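Side-chain contacts in DegV family protein (PDB 2DT8), which binds a fatty acid, here palmitic acid, and also carries a zinc ion, while its wider biological role remains undefined: residues V30-A35 with E41-T46; E75-E78 with H82-S85; L84-S89 with M124-A129; R109-D114 with A141-L146; E209-A214 with A239-E244. All coordinates share one frame; numbering follows the deposited sequence.

Interaction 1 (V30-A35 with E41-T46)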
# COMPACT_ATOMS: atom_id res chain seq x y z
N VAL A 30 -3.95 8.91 12.32
CA VAL A 30 -3.66 10.20 11.73
C VAL A 30 -3.78 11.23 12.85
O VAL A 30 -4.78 11.25 13.58
CB VAL A 30 -4.68 10.55 10.62
CG1 VAL A 30 -4.39 11.93 10.08
CG2 VAL A 30 -4.60 9.52 9.51
N ASN A 31 -2.76 12.08 12.97
CA ASN A 31 -2.72 13.14 13.97
C ASN A 31 -3.02 14.43 13.21
O ASN A 31 -2.24 14.85 12.36
CB ASN A 31 -1.33 13.20 14.61
CG ASN A 31 -0.91 11.85 15.17
OD1 ASN A 31 -1.65 11.24 15.94
ND2 ASN A 31 0.27 11.39 14.78
N LEU A 32 -4.17 15.03 13.52
CA LEU A 32 -4.63 16.24 12.86
C LEU A 32 -5.58 17.00 13.78
O LEU A 32 -6.28 16.43 14.61
CB LEU A 32 -5.37 15.85 11.57
CG LEU A 32 -5.83 16.97 10.63
CD1 LEU A 32 -4.63 17.51 9.88
CD2 LEU A 32 -6.86 16.44 9.66
N SER A 33 -5.55 18.33 13.58
CA SER A 33 -6.42 19.16 14.40
C SER A 33 -6.26 18.97 15.92
O SER A 33 -7.17 19.16 16.72
CB SER A 33 -7.92 18.93 14.17
OG SER A 33 -8.23 19.00 12.79
N GLY A 34 -5.04 18.50 16.25
CA GLY A 34 -4.75 18.32 17.66
C GLY A 34 -5.29 16.98 18.25
O GLY A 34 -5.15 16.62 19.43
N ALA A 35 -5.96 16.26 17.36
CA ALA A 35 -6.58 15.00 17.72
C ALA A 35 -5.96 13.81 17.00
O ALA A 35 -5.11 13.97 16.12
CB ALA A 35 -8.07 15.05 17.47
N GLU A 41 -11.70 4.57 9.51
CA GLU A 41 -12.89 4.58 10.36
C GLU A 41 -13.34 5.94 10.86
O GLU A 41 -14.54 6.20 10.99
CB GLU A 41 -12.68 3.70 11.59
CG GLU A 41 -12.29 2.27 11.32
CD GLU A 41 -13.44 1.52 10.69
OE1 GLU A 41 -14.44 1.27 11.40
OE2 GLU A 41 -13.35 1.19 9.49
N GLU A 42 -12.42 6.85 10.95
CA GLU A 42 -12.67 8.16 11.52
C GLU A 42 -12.18 9.38 10.78
O GLU A 42 -12.42 10.50 11.23
CB GLU A 42 -12.08 8.21 12.92
CG GLU A 42 -12.58 7.15 13.87
CD GLU A 42 -12.06 7.39 15.26
OE1 GLU A 42 -10.83 7.32 15.46
OE2 GLU A 42 -12.87 7.66 16.16
N ILE A 43 -11.46 9.16 9.66
CA ILE A 43 -10.98 10.26 8.86
C ILE A 43 -10.76 9.80 7.43
O ILE A 43 -10.65 8.60 7.18
CB ILE A 43 -9.66 10.83 9.47
CG1 ILE A 43 -9.29 12.15 8.78
CG2 ILE A 43 -8.53 9.79 9.35
CD1 ILE A 43 -8.39 13.04 9.58
N THR A 44 -10.81 10.83 6.54
CA THR A 44 -10.60 10.59 5.11
C THR A 44 -9.53 11.51 4.53
O THR A 44 -9.21 12.54 5.11
CB THR A 44 -11.87 10.88 4.29
OG1 THR A 44 -12.08 12.30 4.26
CG2 THR A 44 -13.10 10.22 4.92
N PRO A 45 -8.96 11.14 3.37
CA PRO A 45 -7.95 11.99 2.74
C PRO A 45 -8.53 13.39 2.43
O PRO A 45 -7.86 14.41 2.63
CB PRO A 45 -7.61 11.24 1.46
CG PRO A 45 -7.73 9.79 1.92
CD PRO A 45 -9.00 9.80 2.74
N THR A 46 -9.77 13.43 1.97
CA THR A 46 -10.42 14.70 1.64
C THR A 46 -10.47 15.64 2.84
O THR A 46 -10.21 16.84 2.71
CB THR A 46 -11.85 14.46 1.12
OG1 THR A 46 -11.79 13.75 -0.12
CG2 THR A 46 -12.59 15.78 0.90
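Ile43 projects from the link before helix 45-53 onto Val30 and Leu32, two inward-facing residues of strand 24-32. Followed outward, its CB stands back from the strand and the branches make the contact. CG2, set between the backbone N and the carbonyl carbon of Ile43, meets Val30 CG2 at 3.9 Å and, a little farther off, Val30 CB. The other branch runs through CG1, anti to the backbone N (chi1 -169°), and carries CD1 beyond Val30 to Leu32. Ile43 CD1 touches Leu32 CD2 at 3.7 Å and brushes Val30 CG1 at 4.2 Å. Both strand side chains are crossed at roughly a right angle, so one isoleucine spans two residues on the same face of the strand. Replacing Ile43 with an alanine would probably leave Leu32 CD2 without its apolar partner on this segment and open a gap beside Val30, since both branches would be gone. A type I' turn from Leu32 to Ala35 closes the hairpin that leads into strand 35-38. Ile48 of helix 45-53 and Ala262 of helix 262-268 pack on both Val30 and Ile43, Tyr37 of strand 35-38 also touches Ile43, and Pro59 lies against Val30 and Leu32.

Interaction 2 (E75-E78 with H82-S85)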
# COMPACT_ATOMS: atom_id res chain seq x y z
N GLU A 75 -5.90 -12.89 20.27
CA GLU A 75 -7.28 -13.24 19.97
C GLU A 75 -7.34 -14.23 18.79
O GLU A 75 -8.11 -15.18 18.77
CB GLU A 75 -8.07 -11.96 19.60
CG GLU A 75 -8.39 -11.10 20.82
CD GLU A 75 -8.98 -9.75 20.46
OE1 GLU A 75 -8.84 -9.31 19.30
OE2 GLU A 75 -9.58 -9.11 21.36
N ALA A 76 -6.42 -13.96 17.85
CA ALA A 76 -6.39 -14.80 16.67
C ALA A 76 -5.96 -16.24 16.99
O ALA A 76 -6.49 -17.23 16.47
CB ALA A 76 -5.39 -14.25 15.62
N LEU A 77 -4.98 -16.34 17.88
CA LEU A 77 -4.45 -17.63 18.30
C LEU A 77 -5.37 -18.44 19.19
O LEU A 77 -5.07 -19.59 19.52
CB LEU A 77 -3.08 -17.44 18.96
CG LEU A 77 -2.06 -16.97 17.92
CD1 LEU A 77 -0.77 -16.54 18.59
CD2 LEU A 77 -1.81 -18.10 16.92
N GLU A 78 -6.50 -17.85 19.58
CA GLU A 78 -7.48 -18.57 20.38
C GLU A 78 -8.16 -19.62 19.50
O GLU A 78 -8.68 -20.63 19.97
CB GLU A 78 -8.57 -17.62 20.89
CG GLU A 78 -8.16 -16.82 22.10
CD GLU A 78 -9.25 -15.86 22.53
OE1 GLU A 78 -10.44 -16.18 22.31
OE2 GLU A 78 -8.92 -14.79 23.08
N HIS A 82 -1.35 -20.46 13.99
CA HIS A 82 -0.29 -19.56 13.57
C HIS A 82 -0.87 -18.30 12.95
O HIS A 82 -1.97 -18.33 12.39
CB HIS A 82 0.59 -20.29 12.53
CG HIS A 82 1.93 -19.66 12.31
ND1 HIS A 82 3.05 -20.04 13.02
CD2 HIS A 82 2.34 -18.68 11.47
CE1 HIS A 82 4.08 -19.32 12.62
NE2 HIS A 82 3.68 -18.49 11.68
N VAL A 83 -0.12 -17.21 13.06
CA VAL A 83 -0.53 -15.93 12.50
C VAL A 83 0.50 -15.46 11.48
O VAL A 83 1.70 -15.44 11.76
CB VAL A 83 -0.66 -14.84 13.59
CG1 VAL A 83 -0.86 -13.46 12.94
CG2 VAL A 83 -1.84 -15.14 14.49
N LEU A 84 0.03 -15.11 10.29
CA LEU A 84 0.90 -14.58 9.25
C LEU A 84 0.51 -13.10 9.23
O LEU A 84 -0.64 -12.76 8.93
CB LEU A 84 0.60 -15.27 7.91
CG LEU A 84 1.37 -14.73 6.70
CD1 LEU A 84 2.87 -14.78 6.96
CD2 LEU A 84 1.01 -15.58 5.48
N SER A 85 1.47 -12.23 9.57
CA SER A 85 1.25 -10.79 9.69
C SER A 85 2.01 -10.03 8.59
O SER A 85 3.25 -9.99 8.61
CB SER A 85 1.75 -10.37 11.09
OG SER A 85 1.03 -9.27 11.63
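Leu77 and His82 bring their CA atoms to 6.6 Å from each other where the chain turns from helix 66-76 back into strand 82-87. The contact itself is apolar and centres on one methyl of Val83. Val83 CG2 receives Ala76 CB at 3.8 Å and Leu77 CD2 at the same 3.8 Å, so two consecutive residues converge on a single carbon. That methyl is presented by a first torsion that sets CG1 anti to the backbone N (chi1 170°) and CG2 anti to the carbonyl carbon. This is the helix-to-strand turn of an alpha/beta sheet: strand 82-87 runs parallel to its neighbours 3-8 and 110-114, and Val83 and Ser85 look to the face covered by helix 66-76, where Ser85 OG is hydrogen-bonded to Tyr73 OH. Leu77 leaves the backbone at an angle to the strand and bends in only at its end, its side chain slanting across that of Val83. Its CG lies 3.9 Å from Val83 CG2, while CD2 reaches on to the backbone, 3.8 Å from His82 N. Leu77 also packs on Phe106 and Arg109, and its side chain lies about 8 Å from that of Glu105, a zinc ligand.

Interaction 3 (L84-S89 with M124-A129)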
# COMPACT_ATOMS: atom_id res chain seq x y z
N LEU A 84 0.03 -15.11 10.29
CA LEU A 84 0.90 -14.58 9.25
C LEU A 84 0.51 -13.10 9.23
O LEU A 84 -0.64 -12.76 8.93
CB LEU A 84 0.60 -15.27 7.91
CG LEU A 84 1.37 -14.73 6.70
CD1 LEU A 84 2.87 -14.78 6.96
CD2 LEU A 84 1.01 -15.58 5.48
N SER A 85 1.47 -12.23 9.57
CA SER A 85 1.25 -10.79 9.69
C SER A 85 2.01 -10.03 8.59
O SER A 85 3.25 -9.99 8.61
CB SER A 85 1.75 -10.37 11.09
OG SER A 85 1.03 -9.27 11.63
N LEU A 86 1.28 -9.45 7.65
CA LEU A 86 1.83 -8.74 6.49
C LEU A 86 1.70 -7.22 6.68
O LEU A 86 0.64 -6.70 6.98
CB LEU A 86 1.11 -9.16 5.21
CG LEU A 86 1.67 -10.41 4.53
CD1 LEU A 86 1.69 -11.57 5.49
CD2 LEU A 86 0.84 -10.73 3.30
N HIS A 87 2.86 -6.57 6.46
CA HIS A 87 2.85 -5.12 6.63
C HIS A 87 3.60 -4.11 5.71
O HIS A 87 4.49 -4.49 4.95
CB HIS A 87 3.41 -4.89 8.05
CG HIS A 87 2.48 -5.54 9.03
ND1 HIS A 87 1.26 -5.04 9.35
CD2 HIS A 87 2.67 -6.72 9.76
CE1 HIS A 87 0.73 -5.90 10.25
NE2 HIS A 87 1.56 -6.91 10.52
N ILE A 88 3.20 -2.83 5.85
CA ILE A 88 3.82 -1.83 5.00
C ILE A 88 5.32 -1.91 5.26
O ILE A 88 5.79 -2.27 6.34
CB ILE A 88 3.21 -0.51 5.51
CG1 ILE A 88 3.95 0.66 4.85
CG2 ILE A 88 3.30 -0.39 7.05
CD1 ILE A 88 3.23 2.01 5.08
N SER A 89 6.05 -1.49 4.24
CA SER A 89 7.50 -1.42 4.25
C SER A 89 8.12 -0.90 5.55
O SER A 89 7.73 0.15 6.07
CB SER A 89 7.97 -0.52 3.11
OG SER A 89 9.37 -0.32 3.17
N MSE A 124 -2.67 -6.48 -1.92
CA MSE A 124 -2.70 -7.53 -2.94
C MSE A 124 -1.94 -8.76 -2.47
O MSE A 124 -2.30 -9.88 -2.83
CB MSE A 124 -2.10 -7.04 -4.26
CG MSE A 124 -0.61 -6.83 -4.23
SE MSE A 124 -0.02 -5.95 -5.84
CE MSE A 124 1.87 -6.27 -5.63
N MSE A 125 -0.90 -8.57 -1.66
CA MSE A 125 -0.15 -9.71 -1.15
C MSE A 125 -0.97 -10.43 -0.08
O MSE A 125 -0.93 -11.65 0.03
CB MSE A 125 1.20 -9.26 -0.60
CG MSE A 125 2.07 -8.65 -1.67
SE MSE A 125 3.88 -8.42 -1.11
CE MSE A 125 4.47 -7.16 -2.43
N VAL A 126 -1.73 -9.67 0.71
CA VAL A 126 -2.60 -10.27 1.72
C VAL A 126 -3.63 -11.14 0.99
O VAL A 126 -3.88 -12.27 1.38
CB VAL A 126 -3.32 -9.18 2.55
CG1 VAL A 126 -4.41 -9.80 3.40
CG2 VAL A 126 -2.33 -8.46 3.41
N LEU A 127 -4.21 -10.60 -0.08
CA LEU A 127 -5.20 -11.35 -0.84
C LEU A 127 -4.59 -12.59 -1.49
O LEU A 127 -5.23 -13.65 -1.53
CB LEU A 127 -5.82 -10.45 -1.91
CG LEU A 127 -6.66 -9.28 -1.37
CD1 LEU A 127 -7.12 -8.42 -2.53
CD2 LEU A 127 -7.87 -9.79 -0.57
N ARG A 128 -3.36 -12.49 -1.99
CA ARG A 128 -2.72 -13.65 -2.62
C ARG A 128 -2.45 -14.73 -1.57
O ARG A 128 -2.68 -15.91 -1.82
CB ARG A 128 -1.42 -13.23 -3.29
CG ARG A 128 -0.63 -14.37 -3.94
CD ARG A 128 -1.44 -15.13 -4.97
NE ARG A 128 -0.57 -16.04 -5.72
CZ ARG A 128 -1.00 -17.08 -6.43
NH1 ARG A 128 -2.30 -17.35 -6.50
NH2 ARG A 128 -0.14 -17.84 -7.08
N ALA A 129 -1.99 -14.32 -0.39
CA ALA A 129 -1.73 -15.27 0.68
C ALA A 129 -3.03 -15.97 1.08
O ALA A 129 -3.08 -17.18 1.26
CB ALA A 129 -1.12 -14.54 1.89
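Leu86 and Leu84, on one face of the parallel strand 82-87, pack against helix 120-135, which belongs to the helical layer covering this side of an alpha/beta sheet. The axes of strand 84-87 and helix 124-129 run nearly antiparallel, at 157°, and approach to 9.1 Å. Leu86 carries most of the contact. Its CG is anti to the carbonyl carbon (chi1 -86°), and from there CD2 presses onto the helix backbone, 3.8 Å from Met125 O and 3.8 Å from Val126 N. Val126 answers with CG2, which lies 3.9 Å from Leu86 CD2 and just as near to Leu86 CB, so one valine methyl touches both the base and one tip of the leucine. Met125, present as selenomethionine, takes part through its CB, 4.2 Å from Leu86 CD2, whereas its extended chain leads the selenium away from the strand. One helical turn on, Ala129 CB meets Leu84 CD2 at 4.3 Å, a looser touch. On the opposite face Ser85 and His87 form a polar pair: Ser85 OG lies in the ring plane at the edge of His87, hydrogen-bonded to NE2 at 2.7 Å, and His87 ND1 is held by Asp8. Just beyond, Ile88 touches the bound palmitic acid. A parallel strand with leucines buried under a helix on one face and another helical layer behind the other is typical of a three-layer alpha/beta/alpha sandwich.

Interaction 4 (R109-D114 with A141-L146)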
# COMPACT_ATOMS: atom_id res chain seq x y z
N ARG A 109 4.69 -18.91 17.04
CA ARG A 109 3.39 -18.74 16.41
C ARG A 109 3.01 -17.58 15.55
O ARG A 109 1.86 -17.47 15.15
CB ARG A 109 2.55 -18.89 17.63
CG ARG A 109 2.52 -20.29 18.25
CD ARG A 109 1.33 -20.46 19.18
NE ARG A 109 1.44 -19.63 20.37
CZ ARG A 109 0.42 -19.34 21.18
NH1 ARG A 109 -0.80 -19.75 20.88
NH2 ARG A 109 0.64 -18.64 22.28
N VAL A 110 4.01 -16.72 15.29
CA VAL A 110 3.69 -15.55 14.48
C VAL A 110 4.83 -15.28 13.53
O VAL A 110 6.00 -15.22 13.92
CB VAL A 110 3.48 -14.32 15.37
CG1 VAL A 110 3.20 -13.08 14.48
CG2 VAL A 110 2.33 -14.54 16.34
N THR A 111 4.49 -15.11 12.26
CA THR A 111 5.48 -14.78 11.25
C THR A 111 5.15 -13.40 10.73
O THR A 111 4.08 -13.18 10.16
CB THR A 111 5.47 -15.77 10.08
OG1 THR A 111 5.75 -17.09 10.57
CG2 THR A 111 6.53 -15.39 9.04
N VAL A 112 6.07 -12.46 10.92
CA VAL A 112 5.88 -11.09 10.47
C VAL A 112 6.63 -10.90 9.16
O VAL A 112 7.83 -11.19 9.07
CB VAL A 112 6.42 -10.09 11.51
CG1 VAL A 112 6.27 -8.66 11.01
CG2 VAL A 112 5.68 -10.28 12.84
N VAL A 113 5.92 -10.41 8.14
CA VAL A 113 6.50 -10.18 6.82
C VAL A 113 6.49 -8.71 6.41
O VAL A 113 5.43 -8.07 6.40
CB VAL A 113 5.72 -11.00 5.74
CG1 VAL A 113 6.32 -10.74 4.36
CG2 VAL A 113 5.75 -12.50 6.07
N ASP A 114 7.67 -8.19 6.08
CA ASP A 114 7.83 -6.83 5.60
C ASP A 114 7.66 -6.97 4.09
O ASP A 114 8.52 -7.54 3.41
CB ASP A 114 9.25 -6.33 5.94
CG ASP A 114 9.49 -4.91 5.47
OD1 ASP A 114 8.76 -4.44 4.58
OD2 ASP A 114 10.44 -4.26 5.97
N ALA A 141 4.86 -22.65 1.64
CA ALA A 141 4.54 -22.41 0.25
C ALA A 141 4.12 -20.96 0.11
O ALA A 141 4.49 -20.28 -0.86
CB ALA A 141 3.42 -23.35 -0.16
N VAL A 142 3.32 -20.48 1.06
CA VAL A 142 2.83 -19.12 1.02
C VAL A 142 3.97 -18.11 1.20
O VAL A 142 4.03 -17.10 0.48
CB VAL A 142 1.74 -18.91 2.09
CG1 VAL A 142 1.32 -17.44 2.16
CG2 VAL A 142 0.53 -19.77 1.73
N LEU A 143 4.88 -18.37 2.13
CA LEU A 143 6.00 -17.45 2.34
C LEU A 143 6.90 -17.42 1.11
O LEU A 143 7.46 -16.39 0.78
CB LEU A 143 6.83 -17.84 3.58
CG LEU A 143 6.14 -17.64 4.93
CD1 LEU A 143 6.98 -18.25 6.04
CD2 LEU A 143 5.93 -16.15 5.20
N ALA A 144 7.02 -18.55 0.42
CA ALA A 144 7.84 -18.58 -0.78
C ALA A 144 7.21 -17.71 -1.87
O ALA A 144 7.90 -16.99 -2.59
CB ALA A 144 8.01 -20.03 -1.27
N GLU A 145 5.88 -17.80 -1.99
CA GLU A 145 5.17 -17.00 -2.98
C GLU A 145 5.26 -15.51 -2.62
O GLU A 145 5.43 -14.67 -3.49
CB GLU A 145 3.71 -17.44 -3.07
CG GLU A 145 2.81 -16.53 -3.92
CD GLU A 145 3.09 -16.59 -5.42
OE1 GLU A 145 4.11 -17.17 -5.84
OE2 GLU A 145 2.27 -16.04 -6.19
N LEU A 146 5.15 -15.20 -1.33
CA LEU A 146 5.24 -13.80 -0.91
C LEU A 146 6.61 -13.23 -1.23
O LEU A 146 6.74 -12.07 -1.63
CB LEU A 146 4.93 -13.66 0.58
CG LEU A 146 3.45 -13.82 0.94
CD1 LEU A 146 3.27 -13.86 2.45
CD2 LEU A 146 2.66 -12.65 0.34
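Leu143 of helix 139-151 reaches across to Thr111 and Val113 on strand 110-114, the end strand of the parallel part of the N-terminal alpha/beta sheet. The helix covers the sheet face opposite to the one on which Val112 meets helix 95-103. Walking along the helix, Ala141 lies near its start, where the Ala141 N is hydrogen-bonded to Ser138 OG. Val142 turns to strand 82-87 and helix 120-135, packing on Leu84 and Ala129. Leu143 then makes the contact proper. Its CG is anti to the carbonyl carbon (chi1 -69°), which extends the forked end toward the strand. Leu143 CD2 meets Val113 CG2 at 3.8 Å, the two side chains crossing on a slant, and approaches Thr111 CG2 at 4.0 Å, this time tip to tip; CD1 is a little farther from the same threonine methyl. Thr111 turns its methyl to the helix, while its OG1 is hydrogen-bonded to His82 NE2 on the neighbouring strand, which pairs both polar atoms beside an apolar patch. Glu145 turns away from the strand, its OE2 in salt bridges with Arg148 and with Arg128 of helix 120-135. Leu146 comes back to the sheet one turn after Leu143, packing on Leu86 and Met125; against strand 110-114 its CD1 approaches no nearer than 4.6 Å, to Val113 CG2.

Interaction 5 (E209-A214 with A239-E244)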
# COMPACT_ATOMS: atom_id res chain seq x y z
N GLU A 209 1.17 8.02 -20.08
CA GLU A 209 1.83 7.28 -21.16
C GLU A 209 3.14 6.66 -20.67
O GLU A 209 3.49 5.54 -21.01
CB GLU A 209 2.00 8.19 -22.39
CG GLU A 209 0.66 8.71 -22.90
CD GLU A 209 0.74 9.60 -24.14
OE1 GLU A 209 1.78 10.25 -24.34
OE2 GLU A 209 -0.25 9.65 -24.89
N GLU A 210 3.81 7.46 -19.87
CA GLU A 210 5.07 7.00 -19.31
C GLU A 210 4.88 5.87 -18.29
O GLU A 210 5.57 4.86 -18.31
CB GLU A 210 5.86 8.14 -18.51
CG GLU A 210 7.03 7.72 -17.62
CD GLU A 210 8.08 6.90 -18.36
OE1 GLU A 210 8.32 7.15 -19.56
OE2 GLU A 210 8.69 6.00 -17.73
N ILE A 211 3.74 5.87 -17.69
CA ILE A 211 3.47 4.84 -16.71
C ILE A 211 3.09 3.54 -17.47
O ILE A 211 3.55 2.44 -17.15
CB ILE A 211 2.24 5.15 -15.72
CG1 ILE A 211 2.68 6.19 -14.69
CG2 ILE A 211 1.71 3.89 -15.03
CD1 ILE A 211 1.54 6.73 -13.85
N LEU A 212 2.37 3.72 -18.62
CA LEU A 212 1.97 2.54 -19.39
C LEU A 212 3.17 1.96 -20.16
O LEU A 212 3.28 0.74 -20.33
CB LEU A 212 0.84 2.90 -20.37
CG LEU A 212 0.17 1.71 -21.06
CD1 LEU A 212 -0.74 0.97 -20.09
CD2 LEU A 212 -0.61 2.21 -22.25
N LYS A 213 4.09 2.83 -20.49
CA LYS A 213 5.32 2.38 -21.14
C LYS A 213 6.08 1.47 -20.16
O LYS A 213 6.54 0.39 -20.54
CB LYS A 213 6.19 3.58 -21.52
CG LYS A 213 7.57 3.19 -22.07
CD LYS A 213 8.41 4.43 -22.40
CE LYS A 213 9.82 4.04 -22.82
NZ LYS A 213 10.65 5.24 -23.16
N ALA A 214 6.21 1.92 -18.92
CA ALA A 214 6.91 1.14 -17.90
C ALA A 214 6.18 -0.17 -17.64
O ALA A 214 6.80 -1.22 -17.48
CB ALA A 214 7.01 1.95 -16.60
N ALA A 239 -8.93 6.75 -13.27
CA ALA A 239 -9.88 6.08 -14.14
C ALA A 239 -9.34 6.00 -15.56
O ALA A 239 -9.45 4.96 -16.21
CB ALA A 239 -11.23 6.80 -14.12
N ALA A 240 -8.76 7.09 -16.03
CA ALA A 240 -8.20 7.12 -17.38
C ALA A 240 -7.04 6.13 -17.48
O ALA A 240 -6.85 5.46 -18.50
CB ALA A 240 -7.73 8.52 -17.72
N LEU A 241 -6.26 6.05 -16.40
CA LEU A 241 -5.12 5.16 -16.36
C LEU A 241 -5.59 3.70 -16.40
O LEU A 241 -5.04 2.88 -17.13
CB LEU A 241 -4.31 5.43 -15.08
CG LEU A 241 -3.00 4.67 -14.89
CD1 LEU A 241 -2.05 4.99 -16.03
CD2 LEU A 241 -2.37 5.06 -13.55
N ARG A 242 -6.63 3.38 -15.62
CA ARG A 242 -7.16 2.02 -15.59
C ARG A 242 -7.74 1.64 -16.95
O ARG A 242 -7.60 0.50 -17.39
CB ARG A 242 -8.25 1.90 -14.51
CG ARG A 242 -8.89 0.52 -14.40
CD ARG A 242 -9.88 0.49 -13.24
NE ARG A 242 -10.52 -0.81 -13.07
CZ ARG A 242 -11.69 -1.15 -13.60
NH1 ARG A 242 -12.37 -0.29 -14.35
NH2 ARG A 242 -12.20 -2.36 -13.37
N GLN A 243 -8.39 2.59 -17.61
CA GLN A 243 -8.97 2.34 -18.92
C GLN A 243 -7.88 2.03 -19.94
O GLN A 243 -8.00 1.10 -20.74
CB GLN A 243 -9.81 3.55 -19.36
CG GLN A 243 -11.09 3.72 -18.55
CD GLN A 243 -11.65 5.13 -18.57
OE1 GLN A 243 -12.67 5.42 -17.95
NE2 GLN A 243 -10.97 6.03 -19.29
N GLU A 244 -6.81 2.82 -19.93
CA GLU A 244 -5.65 2.65 -20.79
C GLU A 244 -4.98 1.30 -20.50
O GLU A 244 -4.76 0.50 -21.42
CB GLU A 244 -4.68 3.83 -20.59
CG GLU A 244 -5.28 5.18 -21.05
CD GLU A 244 -4.37 6.38 -20.84
OE1 GLU A 244 -3.98 6.65 -19.68
OE2 GLU A 244 -4.04 7.05 -21.84
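Leu241, Glu244 and Leu212 bury the most surface where helix 236-247 lies beside helix 204-219. Leu241 does so by the reach of its end: CG is anti to the backbone N (chi1 -175°), and CD1 swings in to Ile211 CG2 at 4.0 Å, the two side chains crossing at about a right angle. Beneath them both residues rest on Phe275 of strand 273-279, so this pair forms the floor of the groove between the helices. Leu212, one residue after Ile211, fills the outer part. Its CD1 lies 4.3 Å from Glu244 O, and its CD2 comes to 4.7 Å from Glu244 CB, a loose approach in which the leucine covers the backbone and the base of the glutamate. The carboxylate of Glu244 extends along the edge of the groove, where OE1 forms a salt bridge with Arg208 of helix 204-219. On the same edge Glu244 OE2 stands 5.5 Å from Glu209 OE2; the nearby arginine probably eases the mutual repulsion of these like charges. Leu241 is about 9 Å, by its side chain, from the bound palmitic acid. Helix 236-247 joins the parallel neighbours 225-231 and 252-259, a beta-alpha-beta crossover, and its packing beside helix 204-219 over a mixed four-stranded sheet is typical of an alpha/beta fold.

From the N terminus, interaction 1 closes a short loop, bringing the link before helix 45-53 back onto the strand entering its hairpin. Interaction 2 follows in series and closes the tight turn from helix 66-76 into strand 82-87. That strand continues into interaction 3, which shares Leu84 and Ser85 with interaction 2 and spans a much longer loop to helix 120-135. Interaction 4 crosses interaction 3, their segments alternating along the chain, and brings helix 139-151 back over strand 110-114 across the intervening helix 120-135; strands 82-87 and 110-114 are hydrogen-bonded neighbours. Interaction 5 comes last, joining two helices on the separate sheet formed by strands 154-158, 225-231, 252-259 and 273-279.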